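Side-chain contacts in uncharacterized protein (PDB 4IPB), which is of unknown function but belongs to the putative beta-lactamase-inhibitor-like, PepSY-like family, built here on one long antiparallel sheet carrying short helices: residues K13-K18 / V44-R49; N71-G76 / Y111-T116; I97-V102 / D132-S137. One frame throughout, in Å; residues are numbered along the deposited sequence.

Contact 1: K13-K18 / V44-R49; sequences KKMYPK and VWFNVR
Val44 and Phe46, two residues apart on strand 40-46, receive Met15, the last residue of helix 6-15, and Tyr16, just past it. The close part lies at Val44. Its CG2 methyl is 3.7 Å from Tyr16 CE2, at a slant to the phenol ring. CG1 of Val44 stands anti to the backbone N (chi1 -179°), and CG2 is the branch given to the tyrosine. Met15, a selenomethionine, makes a Met-aromatic contact with Phe46. Its SE is 3.9 Å from Phe46 CE2 and about as far from CZ. The approach is oblique, 68° off the ring normal. A bend at chi3 (73°) carries the methyl toward Val44, where Met15 CE lies a looser 4.3 Å from Val44 CG1. No hydrogen bond crosses between the segments. The outer side is polar and exposed: there Lys13 NZ bonds Pro17 O at 2.9 Å, within the same segment. Tyr16 OH binds a glycerol, probably from the crystallisation liquor. Helix 6-15 thus packs on one face of the sheet: Val8, Thr11 and Phe12 also touch Phe46, Phe35 of strand 30-37 meets the Tyr16 ring edge-to-face, and Trp52 of strand 52-58 touches Met15 and Val44.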
loop_
_atom_site.group_PDB
_atom_site.type_symbol
_atom_site.label_atom_id
_atom_site.label_comp_id
_atom_site.label_asym_id
_atom_site.label_seq_id
_atom_site.Cartn_x
_atom_site.Cartn_y
_atom_site.Cartn_z
ATOM N N LYS A 13 7.887 -17.454 -2.016
ATOM C CA LYS A 13 8.982 -18.020 -1.220
ATOM C C LYS A 13 10.332 -17.518 -1.727
ATOM O O LYS A 13 11.263 -17.347 -0.938
ATOM C CB LYS A 13 8.925 -19.540 -1.229
ATOM C CG LYS A 13 9.999 -20.243 -0.398
ATOM C CD LYS A 13 9.655 -20.109 1.071
ATOM C CE LYS A 13 10.628 -20.783 2.015
ATOM N NZ LYS A 13 10.100 -20.433 3.367
ATOM N N LYS A 14 10.455 -17.244 -3.020
ATOM C CA LYS A 14 11.680 -16.611 -3.527
ATOM C C LYS A 14 11.836 -15.141 -3.111
ATOM O O LYS A 14 12.964 -14.709 -2.743
ATOM C CB LYS A 14 11.745 -16.742 -5.022
ATOM C CG LYS A 14 11.899 -18.197 -5.449
ATOM C CD LYS A 14 12.102 -18.271 -6.937
ATOM C CE LYS A 14 12.457 -19.694 -7.278
ATOM N NZ LYS A 14 11.190 -20.445 -7.454
HETATM N N MSE A 15 10.729 -14.407 -3.086
HETATM C CA MSE A 15 10.744 -12.993 -2.677
HETATM C C MSE A 15 10.998 -12.825 -1.188
HETATM O O MSE A 15 11.686 -11.882 -0.771
HETATM C CB MSE A 15 9.434 -12.310 -3.060
HETATM C CG MSE A 15 9.295 -12.198 -4.538
HETATM SE SE MSE A 15 7.692 -11.218 -5.012
HETATM C CE MSE A 15 8.153 -9.498 -4.552
ATOM N N TYR A 16 10.329 -13.659 -0.370
ATOM C CA TYR A 16 10.305 -13.527 1.061
ATOM C C TYR A 16 10.548 -14.870 1.743
ATOM O O TYR A 16 9.654 -15.431 2.404
ATOM C CB TYR A 16 8.955 -12.937 1.508
ATOM C CG TYR A 16 8.803 -11.515 1.014
ATOM C CD1 TYR A 16 9.444 -10.485 1.641
ATOM C CD2 TYR A 16 8.017 -11.224 -0.040
ATOM C CE1 TYR A 16 9.309 -9.200 1.216
ATOM C CE2 TYR A 16 7.939 -9.951 -0.535
ATOM C CZ TYR A 16 8.581 -8.946 0.103
ATOM O OH TYR A 16 8.519 -7.629 -0.353
ATOM N N PRO A 17 11.782 -15.402 1.604
ATOM C CA PRO A 17 12.072 -16.756 2.090
ATOM C C PRO A 17 11.893 -16.918 3.604
ATOM O O PRO A 17 11.628 -18.036 4.079
ATOM C CB PRO A 17 13.531 -16.982 1.656
ATOM C CG PRO A 17 14.083 -15.639 1.402
ATOM C CD PRO A 17 12.920 -14.871 0.823
ATOM N N LYS A 18 12.027 -15.830 4.352
ATOM C CA LYS A 18 11.960 -15.908 5.820
ATOM C C LYS A 18 10.602 -15.493 6.401
ATOM O O LYS A 18 10.403 -15.542 7.620
ATOM C CB LYS A 18 13.062 -15.057 6.436
ATOM C CG LYS A 18 14.445 -15.472 5.968
ATOM C CD LYS A 18 14.612 -17.008 6.006
ATOM C CE LYS A 18 15.990 -17.418 6.452
ATOM N NZ LYS A 18 17.122 -16.737 5.776
ATOM N N VAL A 44 1.488 -8.411 -0.365
ATOM C CA VAL A 44 2.190 -8.669 -1.613
ATOM C C VAL A 44 1.241 -9.452 -2.508
ATOM O O VAL A 44 0.755 -10.523 -2.115
ATOM C CB VAL A 44 3.510 -9.464 -1.384
ATOM C CG1 VAL A 44 4.266 -9.723 -2.712
ATOM C CG2 VAL A 44 4.417 -8.755 -0.367
ATOM N N TRP A 45 1.038 -8.940 -3.712
ATOM C CA TRP A 45 0.025 -9.440 -4.625
ATOM C C TRP A 45 0.614 -10.123 -5.861
ATOM O O TRP A 45 1.654 -9.700 -6.371
ATOM C CB TRP A 45 -0.869 -8.284 -5.076
ATOM C CG TRP A 45 -1.677 -7.701 -4.002
ATOM C CD1 TRP A 45 -1.330 -6.714 -3.076
ATOM C CD2 TRP A 45 -3.082 -7.943 -3.800
ATOM N NE1 TRP A 45 -2.409 -6.458 -2.261
ATOM C CE2 TRP A 45 -3.493 -7.167 -2.704
ATOM C CE3 TRP A 45 -3.998 -8.852 -4.366
ATOM C CZ2 TRP A 45 -4.783 -7.231 -2.206
ATOM C CZ3 TRP A 45 -5.263 -8.879 -3.923
ATOM C CH2 TRP A 45 -5.674 -8.064 -2.846
ATOM N N PHE A 46 -0.062 -11.173 -6.323
ATOM C CA PHE A 46 0.371 -11.973 -7.480
ATOM C C PHE A 46 -0.795 -12.272 -8.396
ATOM O O PHE A 46 -1.946 -12.284 -7.942
ATOM C CB PHE A 46 0.904 -13.361 -7.010
ATOM C CG PHE A 46 2.045 -13.262 -6.043
ATOM C CD1 PHE A 46 1.856 -13.013 -4.713
ATOM C CD2 PHE A 46 3.341 -13.324 -6.520
ATOM C CE1 PHE A 46 2.961 -12.853 -3.847
ATOM C CE2 PHE A 46 4.434 -13.200 -5.662
ATOM C CZ PHE A 46 4.240 -12.941 -4.328
ATOM N N ASN A 47 -0.498 -12.501 -9.672
ATOM C CA ASN A 47 -1.499 -12.965 -10.615
ATOM C C ASN A 47 -1.493 -14.504 -10.690
ATOM O O ASN A 47 -0.697 -15.189 -10.018
ATOM C CB ASN A 47 -1.336 -12.288 -11.976
ATOM C CG ASN A 47 -0.123 -12.766 -12.736
ATOM O OD1 ASN A 47 0.461 -13.827 -12.446
ATOM N ND2 ASN A 47 0.304 -11.950 -13.684
ATOM N N VAL A 48 -2.459 -15.050 -11.443
ATOM C CA VAL A 48 -2.633 -16.484 -11.557
ATOM C C VAL A 48 -1.456 -17.217 -12.217
ATOM O O VAL A 48 -1.356 -18.443 -12.055
ATOM C CB VAL A 48 -3.960 -16.767 -12.278
ATOM C CG1 VAL A 48 -3.823 -16.431 -13.747
ATOM C CG2 VAL A 48 -4.429 -18.202 -12.060
ATOM N N ARG A 49 -0.579 -16.471 -12.893
ATOM C CA ARG A 49 0.627 -17.029 -13.488
ATOM C C ARG A 49 1.751 -17.072 -12.445
ATOM O O ARG A 49 2.871 -17.456 -12.756
ATOM C CB ARG A 49 1.128 -16.177 -14.637
ATOM C CG ARG A 49 0.139 -15.714 -15.678
ATOM C CD ARG A 49 -0.131 -16.705 -16.723
ATOM N NE ARG A 49 0.981 -17.073 -17.628
ATOM C CZ ARG A 49 0.864 -18.104 -18.452
ATOM N NH1 ARG A 49 -0.283 -18.801 -18.466
ATOM N NH2 ARG A 49 1.873 -18.471 -19.230
#

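Contact 2: N71-G76 / Y111-T116; sequences NAFVSG and YQLFYT
Phe73 and Tyr115 bring helix 67-75 down on strand 107-115, with their side chains crossing at about a right angle. The segment axes come no closer than 11.0 Å, a gap that large side chains bridge. Their directions differ by 135°. Tyr115 points from the strand toward the helix and puts its hydroxyl against the helix backbone. Tyr115 OH is 3.7 Å from Phe73 CA and 3.9 Å from Phe73 CD1. It reaches the Phe73 ring obliquely. Phe73 itself starts off to one side of the strand. Its CG is anti to the backbone N (chi1 176°), which sends the ring past the tyrosine hydroxyl to Leu113. There the edge of the ring is used. Leu113 CD1 lies near the ring plane, 3.8 Å from Phe73 CE1, and these two side chains also cross at about a right angle. On the other flank of the contact, Ala72 CB sits 4.2 Å from Tyr115 CE1, again at a slant to the ring. Ala72 is small, and the phenol passes beside its methyl. Beyond the two segments, Leu62 touches Phe73, Tyr78 touches Leu113, and Ile100 and Leu121 on the neighbouring strands touch Tyr115.

No direct hydrogen bond joins the segments. A water links them: it donates to Phe73 O at 2.8 Å and is also hydrogen-bonded to Tyr115 OH at 3.2 Å. The contact is therefore mainly apolar packing of helix on sheet. Its buried phenol keeps a polar partner through this water, which ties the tyrosine to a backbone carbonyl near the helix end.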
loop_
_atom_site.group_PDB
_atom_site.type_symbol
_atom_site.label_atom_id
_atom_site.label_comp_id
_atom_site.label_asym_id
_atom_site.label_seq_id
_atom_site.Cartn_x
_atom_site.Cartn_y
_atom_site.Cartn_z
ATOM N N ASN A 71 8.499 16.969 2.314
ATOM C CA ASN A 71 8.477 18.394 2.078
ATOM C C ASN A 71 7.258 18.791 1.254
ATOM O O ASN A 71 6.671 19.858 1.470
ATOM C CB ASN A 71 9.726 18.872 1.359
ATOM C CG ASN A 71 10.969 18.802 2.226
ATOM O OD1 ASN A 71 10.898 18.682 3.471
ATOM N ND2 ASN A 71 12.125 18.847 1.580
ATOM N N ALA A 72 6.903 17.938 0.302
ATOM C CA ALA A 72 5.716 18.161 -0.523
ATOM C C ALA A 72 4.486 18.084 0.343
ATOM O O ALA A 72 3.617 18.931 0.221
ATOM C CB ALA A 72 5.653 17.174 -1.667
ATOM N N PHE A 73 4.402 17.102 1.249
ATOM C CA PHE A 73 3.241 16.997 2.143
ATOM C C PHE A 73 3.101 18.219 3.038
ATOM O O PHE A 73 2.006 18.790 3.167
ATOM C CB PHE A 73 3.304 15.702 2.986
ATOM C CG PHE A 73 2.195 15.576 3.979
ATOM C CD1 PHE A 73 0.924 15.233 3.568
ATOM C CD2 PHE A 73 2.398 15.875 5.310
ATOM C CE1 PHE A 73 -0.120 15.134 4.481
ATOM C CE2 PHE A 73 1.348 15.789 6.239
ATOM C CZ PHE A 73 0.102 15.391 5.819
ATOM N N VAL A 74 4.197 18.642 3.652
ATOM C CA VAL A 74 4.087 19.719 4.622
ATOM C C VAL A 74 3.888 21.078 3.931
ATOM O O VAL A 74 3.518 22.024 4.608
ATOM C CB VAL A 74 5.223 19.711 5.682
ATOM C CG1 VAL A 74 5.222 18.419 6.478
ATOM C CG2 VAL A 74 6.561 19.992 5.050
ATOM N N SER A 75 4.094 21.174 2.603
ATOM C CA SER A 75 3.824 22.416 1.883
ATOM C C SER A 75 2.479 22.391 1.116
ATOM O O SER A 75 2.085 23.389 0.516
ATOM C CB SER A 75 4.956 22.750 0.922
ATOM O OG SER A 75 5.074 21.768 -0.093
ATOM N N GLY A 76 1.729 21.306 1.255
ATOM C CA GLY A 76 0.465 21.124 0.538
ATOM C C GLY A 76 -0.746 21.384 1.434
ATOM O O GLY A 76 -0.625 21.736 2.583
ATOM N N TYR A 111 -9.250 11.252 3.723
ATOM C CA TYR A 111 -8.811 11.232 2.337
ATOM C C TYR A 111 -7.547 10.400 2.168
ATOM O O TYR A 111 -6.723 10.373 3.073
ATOM C CB TYR A 111 -8.474 12.634 1.817
ATOM C CG TYR A 111 -9.636 13.589 1.830
ATOM C CD1 TYR A 111 -10.686 13.432 0.915
ATOM C CD2 TYR A 111 -9.637 14.695 2.648
ATOM C CE1 TYR A 111 -11.770 14.295 0.940
ATOM C CE2 TYR A 111 -10.700 15.583 2.645
ATOM C CZ TYR A 111 -11.759 15.357 1.808
ATOM O OH TYR A 111 -12.776 16.284 1.876
ATOM N N GLN A 112 -7.453 9.709 1.046
ATOM C CA GLN A 112 -6.180 9.160 0.574
ATOM C C GLN A 112 -5.544 10.147 -0.381
ATOM O O GLN A 112 -6.215 10.633 -1.308
ATOM C CB GLN A 112 -6.325 7.850 -0.201
ATOM C CG GLN A 112 -6.613 6.654 0.666
ATOM C CD GLN A 112 -6.840 5.424 -0.184
ATOM O OE1 GLN A 112 -7.569 5.477 -1.149
ATOM N NE2 GLN A 112 -6.197 4.300 0.168
ATOM N N LEU A 113 -4.267 10.414 -0.132
ATOM C CA LEU A 113 -3.458 11.319 -0.932
ATOM C C LEU A 113 -2.461 10.451 -1.655
ATOM O O LEU A 113 -1.767 9.690 -1.030
ATOM C CB LEU A 113 -2.724 12.325 -0.021
ATOM C CG LEU A 113 -3.486 13.019 1.077
ATOM C CD1 LEU A 113 -2.576 13.938 1.873
ATOM C CD2 LEU A 113 -4.679 13.705 0.494
ATOM N N PHE A 114 -2.407 10.532 -2.987
ATOM C CA PHE A 114 -1.506 9.730 -3.851
ATOM C C PHE A 114 -0.363 10.599 -4.378
ATOM O O PHE A 114 -0.587 11.478 -5.264
ATOM C CB PHE A 114 -2.304 9.170 -5.012
ATOM C CG PHE A 114 -3.405 8.191 -4.587
ATOM C CD1 PHE A 114 -4.591 8.655 -4.092
ATOM C CD2 PHE A 114 -3.260 6.828 -4.826
ATOM C CE1 PHE A 114 -5.610 7.768 -3.733
ATOM C CE2 PHE A 114 -4.267 5.948 -4.501
ATOM C CZ PHE A 114 -5.450 6.420 -3.916
ATOM N N TYR A 115 0.828 10.370 -3.825
ATOM C CA TYR A 115 2.011 11.114 -4.162
ATOM C C TYR A 115 2.975 10.276 -5.018
ATOM O O TYR A 115 3.164 9.085 -4.763
ATOM C CB TYR A 115 2.804 11.541 -2.893
ATOM C CG TYR A 115 2.202 12.711 -2.167
ATOM C CD1 TYR A 115 2.554 13.982 -2.516
ATOM C CD2 TYR A 115 1.309 12.527 -1.102
ATOM C CE1 TYR A 115 2.013 15.085 -1.867
ATOM C CE2 TYR A 115 0.749 13.626 -0.446
ATOM C CZ TYR A 115 1.118 14.881 -0.828
ATOM O OH TYR A 115 0.587 15.997 -0.216
ATOM N N THR A 116 3.647 10.957 -5.915
ATOM C CA THR A 116 4.757 10.349 -6.630
ATOM C C THR A 116 5.989 10.454 -5.750
ATOM O O THR A 116 6.078 11.309 -4.827
ATOM C CB THR A 116 5.056 11.034 -7.992
ATOM O OG1 THR A 116 5.671 12.304 -7.779
ATOM C CG2 THR A 116 3.784 11.206 -8.856
HETATM O O HOH W 1 -0.435 18.237 1.901
#

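Contact 3: I97-V102 / D132-S137; sequences IIVIKV and DILGPS
The loop at 132-135 runs beside strand 97-104 at a distance, with CA atoms of Val99 and Leu134 9.0 Å apart and those of Lys101 and Ile133 10.2 Å apart. Side chains cover the separation in two pairs. Val99 and Leu134 each point toward the other segment, and Val99 CG1 meets Leu134 CD2 at 4.3 Å, methyl to methyl. Next to them, Ile133 CD1 approaches Lys101 CE at 4.2 Å. Here the lysine takes part through its aliphatic chain. All its torsions lie near 180° (chi1 -172°), and this extended shape carries the chain out from the strand past the isoleucine tip. Ile133 has chi1 near 59° and an extended chi2, which send CD1 out to that chain. Val127 also touches both Lys101 and Ile133. Gln112 and Phe139 each touch both Val99 and Leu134. After the loop, Gly135 takes the N-cap position of helix 136-139.

The two segments share no hydrogen bond, and both side-chain contacts are loose. The loop is instead tied to the sheet by the neighbouring strand, where Gln112 NE2 bonds Ile133 O. The chemistry is that of a light apolar cover: Ile133 and Leu134 rest on the sheet, Leu134 also reaching Gln112 and Thr87 on the strands beside 97-104, and Lys101 offers its carbon chain to Ile133.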
loop_
_atom_site.group_PDB
_atom_site.type_symbol
_atom_site.label_atom_id
_atom_site.label_comp_id
_atom_site.label_asym_id
_atom_site.label_seq_id
_atom_site.Cartn_x
_atom_site.Cartn_y
_atom_site.Cartn_z
ATOM N N ILE A 97 4.074 4.640 -5.811
ATOM C CA ILE A 97 3.115 5.612 -5.307
ATOM C C ILE A 97 3.142 5.565 -3.773
ATOM O O ILE A 97 3.176 4.505 -3.190
ATOM C CB ILE A 97 1.677 5.280 -5.717
ATOM C CG1 ILE A 97 1.551 5.262 -7.215
ATOM C CG2 ILE A 97 0.719 6.335 -5.150
ATOM C CD1 ILE A 97 0.252 4.649 -7.750
ATOM N N ILE A 98 3.159 6.738 -3.161
ATOM C CA ILE A 98 3.044 6.869 -1.738
ATOM C C ILE A 98 1.620 7.324 -1.413
ATOM O O ILE A 98 1.153 8.335 -1.912
ATOM C CB ILE A 98 4.039 7.898 -1.175
ATOM C CG1 ILE A 98 5.491 7.464 -1.361
ATOM C CG2 ILE A 98 3.783 8.065 0.331
ATOM C CD1 ILE A 98 6.081 7.812 -2.699
ATOM N N VAL A 99 0.918 6.550 -0.602
ATOM C CA VAL A 99 -0.472 6.849 -0.268
ATOM C C VAL A 99 -0.465 7.265 1.177
ATOM O O VAL A 99 -0.095 6.488 2.071
ATOM C CB VAL A 99 -1.432 5.671 -0.506
ATOM C CG1 VAL A 99 -2.827 6.112 -0.184
ATOM C CG2 VAL A 99 -1.360 5.209 -1.953
ATOM N N ILE A 100 -0.881 8.505 1.416
ATOM C CA ILE A 100 -0.999 9.016 2.788
ATOM C C ILE A 100 -2.468 9.163 3.092
ATOM O O ILE A 100 -3.173 9.869 2.376
ATOM C CB ILE A 100 -0.281 10.357 2.976
ATOM C CG1 ILE A 100 1.165 10.252 2.461
ATOM C CG2 ILE A 100 -0.368 10.791 4.435
ATOM C CD1 ILE A 100 1.945 11.558 2.537
ATOM N N LYS A 101 -2.937 8.473 4.150
ATOM C CA LYS A 101 -4.314 8.592 4.585
ATOM C C LYS A 101 -4.386 9.612 5.703
ATOM O O LYS A 101 -3.698 9.491 6.727
ATOM C CB LYS A 101 -4.872 7.256 5.060
ATOM C CG LYS A 101 -6.354 7.295 5.331
ATOM C CD LYS A 101 -6.842 5.950 5.785
ATOM C CE LYS A 101 -8.321 5.994 6.066
ATOM N NZ LYS A 101 -8.768 4.816 6.849
ATOM N N VAL A 102 -5.205 10.643 5.489
ATOM C CA VAL A 102 -5.327 11.718 6.454
ATOM C C VAL A 102 -6.753 11.926 6.910
ATOM O O VAL A 102 -7.735 11.553 6.211
ATOM C CB VAL A 102 -4.813 13.043 5.887
ATOM C CG1 VAL A 102 -3.335 12.923 5.593
ATOM C CG2 VAL A 102 -5.554 13.450 4.628
ATOM N N ASP A 132 -11.874 -1.599 1.608
ATOM C CA ASP A 132 -11.007 -2.201 0.596
ATOM C C ASP A 132 -10.381 -1.067 -0.224
ATOM O O ASP A 132 -10.583 -0.982 -1.447
ATOM C CB ASP A 132 -11.823 -3.167 -0.309
ATOM C CG ASP A 132 -10.999 -3.787 -1.419
ATOM O OD1 ASP A 132 -9.744 -3.701 -1.374
ATOM O OD2 ASP A 132 -11.626 -4.366 -2.338
ATOM N N ILE A 133 -9.583 -0.228 0.428
ATOM C CA ILE A 133 -9.067 0.951 -0.264
ATOM C C ILE A 133 -7.625 0.849 -0.766
ATOM O O ILE A 133 -7.085 1.845 -1.270
ATOM C CB ILE A 133 -9.211 2.201 0.582
ATOM C CG1 ILE A 133 -8.483 2.091 1.895
ATOM C CG2 ILE A 133 -10.699 2.473 0.807
ATOM C CD1 ILE A 133 -8.539 3.338 2.762
ATOM N N LEU A 134 -6.998 -0.310 -0.608
ATOM C CA LEU A 134 -5.658 -0.493 -1.141
ATOM C C LEU A 134 -5.514 -1.794 -1.965
ATOM O O LEU A 134 -4.454 -2.400 -1.989
ATOM C CB LEU A 134 -4.678 -0.504 0.032
ATOM C CG LEU A 134 -4.398 0.854 0.719
ATOM C CD1 LEU A 134 -3.642 0.571 2.010
ATOM C CD2 LEU A 134 -3.711 1.870 -0.181
ATOM N N GLY A 135 -6.579 -2.206 -2.632
ATOM C CA GLY A 135 -6.561 -3.431 -3.473
ATOM C C GLY A 135 -6.415 -3.260 -4.970
ATOM O O GLY A 135 -6.174 -2.144 -5.467
ATOM N N PRO A 136 -6.534 -4.362 -5.720
ATOM C CA PRO A 136 -6.450 -4.317 -7.177
ATOM C C PRO A 136 -7.341 -3.242 -7.807
ATOM O O PRO A 136 -6.905 -2.565 -8.752
ATOM C CB PRO A 136 -6.919 -5.710 -7.570
ATOM C CG PRO A 136 -6.321 -6.540 -6.493
ATOM C CD PRO A 136 -6.588 -5.757 -5.246
ATOM N N SER A 137 -8.538 -3.063 -7.285
ATOM C CA SER A 137 -9.442 -2.067 -7.904
ATOM C C SER A 137 -8.895 -0.651 -7.808
ATOM O O SER A 137 -9.239 0.220 -8.642
ATOM C CB SER A 137 -10.849 -2.166 -7.336
ATOM O OG SER A 137 -10.941 -1.662 -6.028
#

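All three contacts reach the same antiparallel sheet. Contacts 1 and 2 lie on opposite sides of the chain's centre. Their centres are 30 Å apart and their nearest atoms about 12 Å apart. Contact 3, 6 Å from the chain's centre, touches both; its centre is 20 Å from that of contact 1 and 13 Å from that of contact 2. Trp45 CH2 of contact 1 packs 3.5 Å from Pro136 CD of contact 3. Contacts 2 and 3 share adjacent strands: Leu113 N lies 2.8 Å from Ile100 O, a probable hydrogen bond, and Gln112 NE2 packs on Leu134 CD2. No active site is known; the glycerol at Tyr16 belongs to contact 1.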